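Local coordinates for protein fumarase E (PDB 3C8G) that probably catalyses the addition of water to fumarate to form malate, as a homodimeric member of the MtlR/FumE family, at residues T6-E9 against D10-L13; L33-G36 against I37-F40; W98-N102 against E103-T107. All blocks are in the same frame, centred on the assembly; numbering follows the deposited sequence.

Contact 1 of 3, residues T6-E9 against D10-L13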
ATOM      1  N   THR B   6     -19.010 -10.298  -6.491  1.00 88.74           N
ATOM      2  CA  THR B   6     -19.445  -8.995  -5.891  1.00 88.94           C
ATOM      3  C   THR B   6     -20.601  -9.202  -4.883  1.00 88.77           C
ATOM      4  O   THR B   6     -21.704  -9.589  -5.268  1.00 88.65           O
ATOM      5  CB  THR B   6     -19.720  -7.893  -6.988  1.00 89.10           C
ATOM      6  OG1 THR B   6     -20.624  -6.900  -6.481  1.00 89.58           O
ATOM      7  CG2 THR B   6     -20.286  -8.491  -8.305  1.00 89.26           C
ATOM      8  N   LEU B   7     -20.314  -8.912  -3.603  1.00 88.79           N
ATOM      9  CA  LEU B   7     -21.026  -9.443  -2.391  1.00 88.38           C
ATOM     10  C   LEU B   7     -22.493  -9.067  -2.124  1.00 87.88           C
ATOM     11  O   LEU B   7     -22.815  -7.889  -1.960  1.00 87.86           O
ATOM     12  CB  LEU B   7     -20.210  -9.121  -1.112  1.00 88.32           C
ATOM     13  CG  LEU B   7     -19.179 -10.088  -0.499  1.00 88.70           C
ATOM     14  CD1 LEU B   7     -18.103 -10.585  -1.495  1.00 88.96           C
ATOM     15  CD2 LEU B   7     -18.523  -9.408   0.688  1.00 88.47           C
ATOM     16  N   THR B   8     -23.357 -10.086  -2.050  1.00 87.43           N
ATOM     17  CA  THR B   8     -24.766  -9.920  -1.665  1.00 86.71           C
ATOM     18  C   THR B   8     -24.985 -10.389  -0.231  1.00 86.65           C
ATOM     19  O   THR B   8     -24.422 -11.406   0.195  1.00 86.38           O
ATOM     20  CB  THR B   8     -25.764 -10.657  -2.612  1.00 86.75           C
ATOM     21  OG1 THR B   8     -25.240 -11.936  -2.998  1.00 86.30           O
ATOM     22  CG2 THR B   8     -26.063  -9.821  -3.863  1.00 86.54           C
ATOM     23  N   GLU B   9     -25.807  -9.632   0.502  1.00 86.41           N
ATOM     24  CA  GLU B   9     -26.101  -9.878   1.923  1.00 86.00           C
ATOM     25  C   GLU B   9     -26.885 -11.158   2.135  1.00 85.20           C
ATOM     26  O   GLU B   9     -26.845 -11.731   3.224  1.00 84.98           O
ATOM     27  CB  GLU B   9     -26.858  -8.694   2.546  1.00 85.91           C
ATOM     28  CG  GLU B   9     -28.142  -8.299   1.800  1.00 86.62           C
ATOM     29  CD  GLU B   9     -28.635  -6.878   2.111  1.00 86.75           C
ATOM     30  OE1 GLU B   9     -27.887  -6.085   2.737  1.00 87.70           O
ATOM     31  OE2 GLU B   9     -29.782  -6.555   1.718  1.00 86.48           O
ATOM     32  N   ASP B  10     -27.596 -11.589   1.094  1.00 84.53           N
ATOM     33  CA  ASP B  10     -28.373 -12.828   1.138  1.00 84.30           C
ATOM     34  C   ASP B  10     -27.464 -14.025   0.881  1.00 83.74           C
ATOM     35  O   ASP B  10     -27.639 -15.101   1.466  1.00 83.56           O
ATOM     36  CB  ASP B  10     -29.530 -12.794   0.127  1.00 84.63           C
ATOM     37  CG  ASP B  10     -30.723 -13.642   0.569  1.00 85.16           C
ATOM     38  OD1 ASP B  10     -30.517 -14.833   0.901  1.00 85.10           O
ATOM     39  OD2 ASP B  10     -31.865 -13.117   0.575  1.00 85.69           O
ATOM     40  N   ASP B  11     -26.486 -13.820   0.006  1.00 83.03           N
ATOM     41  CA  ASP B  11     -25.428 -14.796  -0.214  1.00 82.58           C
ATOM     42  C   ASP B  11     -24.406 -14.831   0.961  1.00 81.67           C
ATOM     43  O   ASP B  11     -23.717 -15.830   1.169  1.00 81.83           O
ATOM     44  CB  ASP B  11     -24.762 -14.543  -1.578  1.00 82.93           C
ATOM     45  CG  ASP B  11     -23.422 -15.254  -1.729  1.00 84.28           C
ATOM     46  OD1 ASP B  11     -22.378 -14.572  -1.604  1.00 86.52           O
ATOM     47  OD2 ASP B  11     -23.405 -16.486  -1.953  1.00 84.74           O
ATOM     48  N   VAL B  12     -24.321 -13.755   1.736  1.00 80.30           N
ATOM     49  CA  VAL B  12     -23.393 -13.711   2.859  1.00 78.89           C
ATOM     50  C   VAL B  12     -23.962 -14.454   4.067  1.00 77.98           C
ATOM     51  O   VAL B  12     -23.231 -15.143   4.791  1.00 77.25           O
ATOM     52  CB  VAL B  12     -23.000 -12.258   3.183  1.00 78.98           C
ATOM     53  CG1 VAL B  12     -22.460 -12.117   4.611  1.00 78.87           C
ATOM     54  CG2 VAL B  12     -21.980 -11.766   2.164  1.00 78.81           C
ATOM     55  N   LEU B  13     -25.276 -14.327   4.249  1.00 77.28           N
ATOM     56  CA  LEU B  13     -26.007 -15.040   5.294  1.00 76.55           C
ATOM     57  C   LEU B  13     -26.057 -16.545   5.058  1.00 75.91           C
ATOM     58  O   LEU B  13     -25.983 -17.314   6.015  1.00 76.00           O
ATOM     59  CB  LEU B  13     -27.431 -14.485   5.433  1.00 76.80           C
ATOM     60  CG  LEU B  13     -27.758 -13.371   6.441  1.00 77.43           C
ATOM     61  CD1 LEU B  13     -28.264 -13.895   7.818  1.00 77.33           C
ATOM     62  CD2 LEU B  13     -26.577 -12.420   6.605  1.00 78.19           C
TER
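T8 and D11 meet at the start of helix 9-17, their side chains crossing at about a right angle. On D11 the CB lies 3.0 Å from T8 OG1, and it also faces the carbonyl oxygen of T8. One bond further out, CG is 4.0 Å from the same T8 OG1. The carboxylate then leaves the threonine: OD1 stays at the fringe, 4.1 Å from T8 OG1, while OD2 turns along the helix and takes a hydrogen bond from Q15 NE2, one turn on. With CG opposite the backbone N (chi1 164°), the carboxylate is carried past T8. The aspartate thus reaches forward to its polar partner and meets T8 mainly through its stem.

V12 brings its CG2 branch back over the preceding loop, where it is 3.2 Å from T8 O and 4.2 Å from L7 CG. L7 and V12 both rest on I32 of helix 29-40 and on L167, so V12, together with L7 of the preceding loop, faces helix 29-40. The backbone closes this turn with a weak hydrogen bond from V12 N to T8 O (2.8 Å), then one from L13 N to E9 O (3.2 Å). T8 occupies the N-cap position, and the arrangement is that of an amphipathic helix N-terminus, with acidic side chains along its outer surface.

Contact 2 of 3, residues L33-G36 against I37-F40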
ATOM      1  N   LEU B  33     -14.930 -10.636   4.473  1.00 64.15           N
ATOM      2  CA  LEU B  33     -14.481  -9.319   4.855  1.00 64.77           C
ATOM      3  C   LEU B  33     -13.388  -8.797   3.897  1.00 65.10           C
ATOM      4  O   LEU B  33     -13.392  -7.621   3.513  1.00 65.10           O
ATOM      5  CB  LEU B  33     -14.011  -9.299   6.311  1.00 64.78           C
ATOM      6  CG  LEU B  33     -15.090  -9.459   7.397  1.00 65.90           C
ATOM      7  CD1 LEU B  33     -14.435  -9.506   8.784  1.00 64.44           C
ATOM      8  CD2 LEU B  33     -16.189  -8.359   7.323  1.00 66.15           C
ATOM      9  N   LEU B  34     -12.463  -9.667   3.508  1.00 65.04           N
ATOM     10  CA  LEU B  34     -11.393  -9.270   2.605  1.00 65.11           C
ATOM     11  C   LEU B  34     -12.037  -8.800   1.307  1.00 65.83           C
ATOM     12  O   LEU B  34     -11.715  -7.714   0.810  1.00 65.70           O
ATOM     13  CB  LEU B  34     -10.456 -10.455   2.318  1.00 64.98           C
ATOM     14  CG  LEU B  34      -8.944 -10.339   2.051  1.00 63.03           C
ATOM     15  CD1 LEU B  34      -8.476 -11.528   1.220  1.00 59.02           C
ATOM     16  CD2 LEU B  34      -8.563  -9.047   1.370  1.00 61.26           C
ATOM     17  N   GLN B  35     -12.967  -9.599   0.771  1.00 66.15           N
ATOM     18  CA  GLN B  35     -13.631  -9.193  -0.463  1.00 66.93           C
ATOM     19  C   GLN B  35     -14.501  -7.947  -0.314  1.00 66.72           C
ATOM     20  O   GLN B  35     -14.506  -7.100  -1.210  1.00 66.25           O
ATOM     21  CB  GLN B  35     -14.346 -10.356  -1.180  1.00 67.69           C
ATOM     22  CG  GLN B  35     -13.625 -10.802  -2.553  1.00 70.19           C
ATOM     23  CD  GLN B  35     -12.093 -11.085  -2.416  1.00 70.95           C
ATOM     24  OE1 GLN B  35     -11.260 -10.320  -2.919  1.00 71.85           O
ATOM     25  NE2 GLN B  35     -11.741 -12.174  -1.711  1.00 71.56           N
ATOM     26  N   GLY B  36     -15.191  -7.819   0.825  1.00 66.09           N
ATOM     27  CA  GLY B  36     -15.879  -6.580   1.161  1.00 65.67           C
ATOM     28  C   GLY B  36     -14.948  -5.375   1.115  1.00 65.71           C
ATOM     29  O   GLY B  36     -15.274  -4.345   0.523  1.00 65.14           O
ATOM     30  N   ILE B  37     -13.782  -5.519   1.740  1.00 65.95           N
ATOM     31  CA  ILE B  37     -12.767  -4.476   1.785  1.00 66.30           C
ATOM     32  C   ILE B  37     -12.254  -4.191   0.361  1.00 67.23           C
ATOM     33  O   ILE B  37     -12.102  -3.028  -0.041  1.00 67.45           O
ATOM     34  CB  ILE B  37     -11.602  -4.894   2.737  1.00 66.23           C
ATOM     35  CG1 ILE B  37     -12.032  -4.796   4.212  1.00 66.26           C
ATOM     36  CG2 ILE B  37     -10.353  -4.075   2.490  1.00 64.57           C
ATOM     37  CD1 ILE B  37     -12.177  -3.341   4.753  1.00 68.84           C
ATOM     38  N   ARG B  38     -12.023  -5.261  -0.403  1.00 67.67           N
ATOM     39  CA  ARG B  38     -11.433  -5.158  -1.733  1.00 68.42           C
ATOM     40  C   ARG B  38     -12.350  -4.502  -2.764  1.00 68.05           C
ATOM     41  O   ARG B  38     -11.857  -3.884  -3.686  1.00 68.15           O
ATOM     42  CB  ARG B  38     -10.950  -6.528  -2.235  1.00 68.75           C
ATOM     43  CG  ARG B  38      -9.511  -6.902  -1.817  1.00 69.48           C
ATOM     44  CD  ARG B  38      -9.134  -8.336  -2.282  1.00 69.60           C
ATOM     45  NE  ARG B  38      -8.237  -8.424  -3.444  1.00 72.50           N
ATOM     46  CZ  ARG B  38      -7.289  -7.536  -3.773  1.00 73.67           C
ATOM     47  NH1 ARG B  38      -6.524  -7.746  -4.839  1.00 73.50           N
ATOM     48  NH2 ARG B  38      -7.084  -6.448  -3.042  1.00 73.46           N
ATOM     49  N   GLN B  39     -13.671  -4.646  -2.618  1.00 67.70           N
ATOM     50  CA  GLN B  39     -14.622  -3.954  -3.499  1.00 67.24           C
ATOM     51  C   GLN B  39     -14.604  -2.454  -3.185  1.00 66.34           C
ATOM     52  O   GLN B  39     -14.794  -1.637  -4.080  1.00 67.17           O
ATOM     53  CB  GLN B  39     -16.065  -4.522  -3.413  1.00 67.34           C
ATOM     54  CG  GLN B  39     -16.176  -5.933  -2.804  1.00 70.11           C
ATOM     55  CD  GLN B  39     -17.112  -6.914  -3.550  1.00 72.12           C
ATOM     56  OE1 GLN B  39     -18.344  -6.834  -3.449  1.00 71.67           O
ATOM     57  NE2 GLN B  39     -16.512  -7.875  -4.260  1.00 72.50           N
ATOM     58  N   PHE B  40     -14.344  -2.105  -1.928  1.00 64.94           N
ATOM     59  CA  PHE B  40     -14.288  -0.719  -1.478  1.00 64.20           C
ATOM     60  C   PHE B  40     -13.069   0.023  -1.998  1.00 63.57           C
ATOM     61  O   PHE B  40     -13.166   1.176  -2.363  1.00 63.68           O
ATOM     62  CB  PHE B  40     -14.301  -0.668   0.052  1.00 64.51           C
ATOM     63  CG  PHE B  40     -14.277   0.730   0.629  1.00 64.07           C
ATOM     64  CD1 PHE B  40     -13.070   1.338   0.966  1.00 64.01           C
ATOM     65  CD2 PHE B  40     -15.465   1.424   0.863  1.00 64.21           C
ATOM     66  CE1 PHE B  40     -13.052   2.626   1.505  1.00 64.54           C
ATOM     67  CE2 PHE B  40     -15.464   2.716   1.396  1.00 63.11           C
ATOM     68  CZ  PHE B  40     -14.269   3.315   1.721  1.00 64.46           C
TER
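The last two turns of helix 29-40 are built on backbone hydrogen bonds between residues four apart, with side chains one turn apart lying against each other. I37 N donates to L33 O (2.8 Å) and R38 N to L34 O (2.8 Å); F40 N makes weak bonds to G36 O and to I37 O, so the hydrogen bonding slackens at the helix end.

R38 runs alongside both L34 and Q35, all three pointing the same way. Its CD is 3.8 Å from L34 CD2, a van der Waals contact between methyl and methylene. From the other residue, Q35 OE1 comes within 3.0 Å of R38 CD and 3.6 Å of R38 NE, at the edge of the guanidinium and near its plane, although the amide is turned 77° from that plane. A bend at chi3 (104°) swings the guanidinium off the line of the extended stem, and NE forms a salt bridge with D68 OD1.

L33 and I37 face helices 70-79 and 85-103, whereas Q39 OE1 takes its hydrogen bond from the backbone N of L7. The arginine is therefore amphipathic in use: its stem packs on leucine, its charge is met by D68, and the nearby glutamine oxygen would probably add to the negative potential at NE.

Contact 3 of 3, residues W98-N102 against E103-T107; sequences WHYLN and EQDET
On one face of the Y100 ring, Q104 CB sits 4.1 Å from the centroid and 14° off the normal, displaced toward the rim, in a CH-pi contact. The Q104 side chain crosses the tyrosine at about a right angle, its amide nearly perpendicular to the ring. D105 CB approaches the same ring obliquely, 3.9 Å from Y100 CE1. N102 CB lies 3.5 Å above one face of the W98 indole, toward the rim, and the rings of F23 and H30 also meet the indole. The imidazole of H99 is met at its edge instead: ND1 donates to E103 OE2 at 2.7 Å and 164°, near the ring plane, on the syn side of E103 OE2 but tilted out of the carboxylate plane, and the two flat groups stand 60° apart. With its chain extended beyond CG, E103 lies back along the histidine one turn earlier. NE2 is hydrogen-bonded to D71 OD2, so both ring nitrogens are held.

These groups surround the C-terminal end of helix 85-103. Here Y100 O accepts twice, from Q104 N at 3.0 Å and from D105 N at 3.2 Å, the second bond spanning five residues. L101 CA makes a CH...O contact with D105 O (3.3 Å). Beyond the helix an Asx turn follows: D105 OD2 receives T107 N at 2.8 Å, from above the carboxylate plane, and T107 OG1 on its syn lone pair.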
ATOM      1  N   TRP B  98      -8.828 -14.508  13.382  1.00 61.22           N
ATOM      2  CA  TRP B  98      -8.660 -15.525  12.329  1.00 60.91           C
ATOM      3  C   TRP B  98      -7.203 -15.990  12.305  1.00 61.04           C
ATOM      4  O   TRP B  98      -6.925 -17.194  12.217  1.00 61.09           O
ATOM      5  CB  TRP B  98      -9.129 -15.044  10.942  1.00 60.43           C
ATOM      6  CG  TRP B  98      -8.548 -15.879   9.814  1.00 60.77           C
ATOM      7  CD1 TRP B  98      -7.687 -15.452   8.845  1.00 60.22           C
ATOM      8  CD2 TRP B  98      -8.752 -17.292   9.575  1.00 59.84           C
ATOM      9  NE1 TRP B  98      -7.336 -16.498   8.018  1.00 61.04           N
ATOM     10  CE2 TRP B  98      -7.972 -17.640   8.437  1.00 60.39           C
ATOM     11  CE3 TRP B  98      -9.522 -18.288  10.198  1.00 58.65           C
ATOM     12  CZ2 TRP B  98      -7.942 -18.939   7.906  1.00 59.36           C
ATOM     13  CZ3 TRP B  98      -9.490 -19.599   9.674  1.00 60.20           C
ATOM     14  CH2 TRP B  98      -8.701 -19.907   8.539  1.00 61.04           C
ATOM     15  N   HIS B  99      -6.284 -15.032  12.420  1.00 60.87           N
ATOM     16  CA  HIS B  99      -4.849 -15.322  12.446  1.00 60.96           C
ATOM     17  C   HIS B  99      -4.502 -16.247  13.599  1.00 60.59           C
ATOM     18  O   HIS B  99      -3.799 -17.239  13.412  1.00 60.44           O
ATOM     19  CB  HIS B  99      -4.063 -14.045  12.651  1.00 61.33           C
ATOM     20  CG  HIS B  99      -3.804 -13.272  11.403  1.00 64.16           C
ATOM     21  ND1 HIS B  99      -3.044 -13.770  10.363  1.00 66.22           N
ATOM     22  CD2 HIS B  99      -4.153 -12.012  11.053  1.00 65.04           C
ATOM     23  CE1 HIS B  99      -2.949 -12.850   9.419  1.00 66.42           C
ATOM     24  NE2 HIS B  99      -3.620 -11.778   9.811  1.00 67.43           N
ATOM     25  N   TYR B 100      -4.963 -15.895  14.799  1.00 59.73           N
ATOM     26  CA  TYR B 100      -4.827 -16.774  15.936  1.00 59.44           C
ATOM     27  C   TYR B 100      -5.415 -18.176  15.657  1.00 59.42           C
ATOM     28  O   TYR B 100      -4.787 -19.179  15.975  1.00 60.09           O
ATOM     29  CB  TYR B 100      -5.499 -16.161  17.162  1.00 59.96           C
ATOM     30  CG  TYR B 100      -5.327 -17.021  18.380  1.00 59.84           C
ATOM     31  CD1 TYR B 100      -6.212 -18.078  18.652  1.00 59.85           C
ATOM     32  CD2 TYR B 100      -4.266 -16.804  19.250  1.00 58.85           C
ATOM     33  CE1 TYR B 100      -6.034 -18.895  19.766  1.00 59.79           C
ATOM     34  CE2 TYR B 100      -4.073 -17.611  20.365  1.00 59.73           C
ATOM     35  CZ  TYR B 100      -4.956 -18.653  20.610  1.00 60.98           C
ATOM     36  OH  TYR B 100      -4.754 -19.436  21.724  1.00 63.52           O
ATOM     37  N   LEU B 101      -6.609 -18.266  15.075  1.00 58.60           N
ATOM     38  CA  LEU B 101      -7.213 -19.588  14.828  1.00 58.34           C
ATOM     39  C   LEU B 101      -6.416 -20.378  13.789  1.00 58.86           C
ATOM     40  O   LEU B 101      -6.178 -21.580  13.921  1.00 58.21           O
ATOM     41  CB  LEU B 101      -8.683 -19.465  14.375  1.00 57.62           C
ATOM     42  CG  LEU B 101      -9.706 -18.923  15.384  1.00 56.09           C
ATOM     43  CD1 LEU B 101     -10.951 -18.474  14.675  1.00 50.75           C
ATOM     44  CD2 LEU B 101     -10.022 -19.918  16.509  1.00 54.77           C
ATOM     45  N   ASN B 102      -5.994 -19.675  12.749  1.00 60.19           N
ATOM     46  CA  ASN B 102      -5.265 -20.300  11.648  1.00 61.23           C
ATOM     47  C   ASN B 102      -3.772 -20.562  11.886  1.00 61.65           C
ATOM     48  O   ASN B 102      -3.165 -21.351  11.163  1.00 61.51           O
ATOM     49  CB  ASN B 102      -5.417 -19.456  10.393  1.00 61.48           C
ATOM     50  CG  ASN B 102      -5.038 -20.205   9.170  1.00 61.28           C
ATOM     51  OD1 ASN B 102      -4.689 -19.626   8.156  1.00 64.81           O
ATOM     52  ND2 ASN B 102      -5.077 -21.508   9.260  1.00 62.05           N
ATOM     53  N   GLU B 103      -3.179 -19.899  12.871  1.00 62.19           N
ATOM     54  CA  GLU B 103      -1.744 -20.036  13.081  1.00 63.35           C
ATOM     55  C   GLU B 103      -1.371 -20.628  14.411  1.00 63.39           C
ATOM     56  O   GLU B 103      -0.237 -21.024  14.582  1.00 64.43           O
ATOM     57  CB  GLU B 103      -1.008 -18.698  12.886  1.00 63.60           C
ATOM     58  CG  GLU B 103      -1.090 -18.129  11.467  1.00 65.13           C
ATOM     59  CD  GLU B 103      -0.999 -16.609  11.420  1.00 69.15           C
ATOM     60  OE1 GLU B 103      -0.443 -15.978  12.361  1.00 71.43           O
ATOM     61  OE2 GLU B 103      -1.502 -16.036  10.430  1.00 70.73           O
ATOM     62  N   GLN B 104      -2.305 -20.709  15.345  1.00 63.83           N
ATOM     63  CA  GLN B 104      -1.957 -21.053  16.725  1.00 64.29           C
ATOM     64  C   GLN B 104      -2.828 -22.144  17.347  1.00 64.09           C
ATOM     65  O   GLN B 104      -2.323 -23.037  18.024  1.00 63.58           O
ATOM     66  CB  GLN B 104      -2.047 -19.797  17.588  1.00 64.89           C
ATOM     67  CG  GLN B 104      -0.842 -19.518  18.463  1.00 68.39           C
ATOM     68  CD  GLN B 104       0.147 -18.624  17.754  1.00 72.16           C
ATOM     69  OE1 GLN B 104       0.120 -17.416  17.932  1.00 77.93           O
ATOM     70  NE2 GLN B 104       1.003 -19.201  16.933  1.00 71.30           N
ATOM     71  N   ASP B 105      -4.141 -22.065  17.118  1.00 64.06           N
ATOM     72  CA  ASP B 105      -5.077 -22.998  17.730  1.00 64.03           C
ATOM     73  C   ASP B 105      -6.436 -22.895  17.056  1.00 63.72           C
ATOM     74  O   ASP B 105      -7.109 -21.878  17.176  1.00 63.93           O
ATOM     75  CB  ASP B 105      -5.162 -22.702  19.238  1.00 64.06           C
ATOM     76  CG  ASP B 105      -6.080 -23.654  20.011  1.00 63.50           C
ATOM     77  OD1 ASP B 105      -6.252 -23.357  21.218  1.00 64.94           O
ATOM     78  OD2 ASP B 105      -6.613 -24.653  19.470  1.00 61.46           O
ATOM     79  N   GLU B 106      -6.809 -23.943  16.326  1.00 63.48           N
ATOM     80  CA  GLU B 106      -8.111 -24.001  15.648  1.00 63.83           C
ATOM     81  C   GLU B 106      -9.214 -24.392  16.587  1.00 63.57           C
ATOM     82  O   GLU B 106     -10.352 -24.414  16.167  1.00 64.40           O
ATOM     83  CB  GLU B 106      -8.210 -25.094  14.546  1.00 63.66           C
ATOM     84  CG  GLU B 106      -6.978 -25.782  14.072  1.00 63.77           C
ATOM     85  CD  GLU B 106      -6.265 -26.578  15.134  1.00 64.84           C
ATOM     86  OE1 GLU B 106      -6.714 -27.721  15.465  1.00 62.95           O
ATOM     87  OE2 GLU B 106      -5.228 -26.029  15.608  1.00 64.53           O
ATOM     88  N   THR B 107      -8.906 -24.794  17.811  1.00 63.39           N
ATOM     89  CA  THR B 107      -9.906 -25.575  18.545  1.00 63.27           C
ATOM     90  C   THR B 107     -11.004 -24.759  19.242  1.00 62.72           C
ATOM     91  O   THR B 107     -12.044 -25.322  19.546  1.00 63.25           O
ATOM     92  CB  THR B 107      -9.297 -26.689  19.486  1.00 63.34           C
ATOM     93  OG1 THR B 107      -8.777 -26.088  20.680  1.00 65.44           O
ATOM     94  CG2 THR B 107      -8.170 -27.500  18.765  1.00 62.41           C
TER

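In the fold
Contacts 1 and 2 adjoin, their centres 12 Å apart. The loop ahead of helix 9-17 lies on helix 29-40: L7 N is 2.9 Å from Q39 OE1, and L7 CD1 is 3.8 Å from Q35 CB. Contact 3 stands apart, its centre 22 Å from that of contact 2 and 25 Å from that of contact 1; its nearest atoms are about 8 Å from contact 2. Helices join them nonetheless. L33 and I37 pack on F94 and I91, earlier on the helix that ends in contact 3, and helix 70-79 supplies both I70, which touches L33, and D71, bonded to H99. None of the three contacts touches the second subunit.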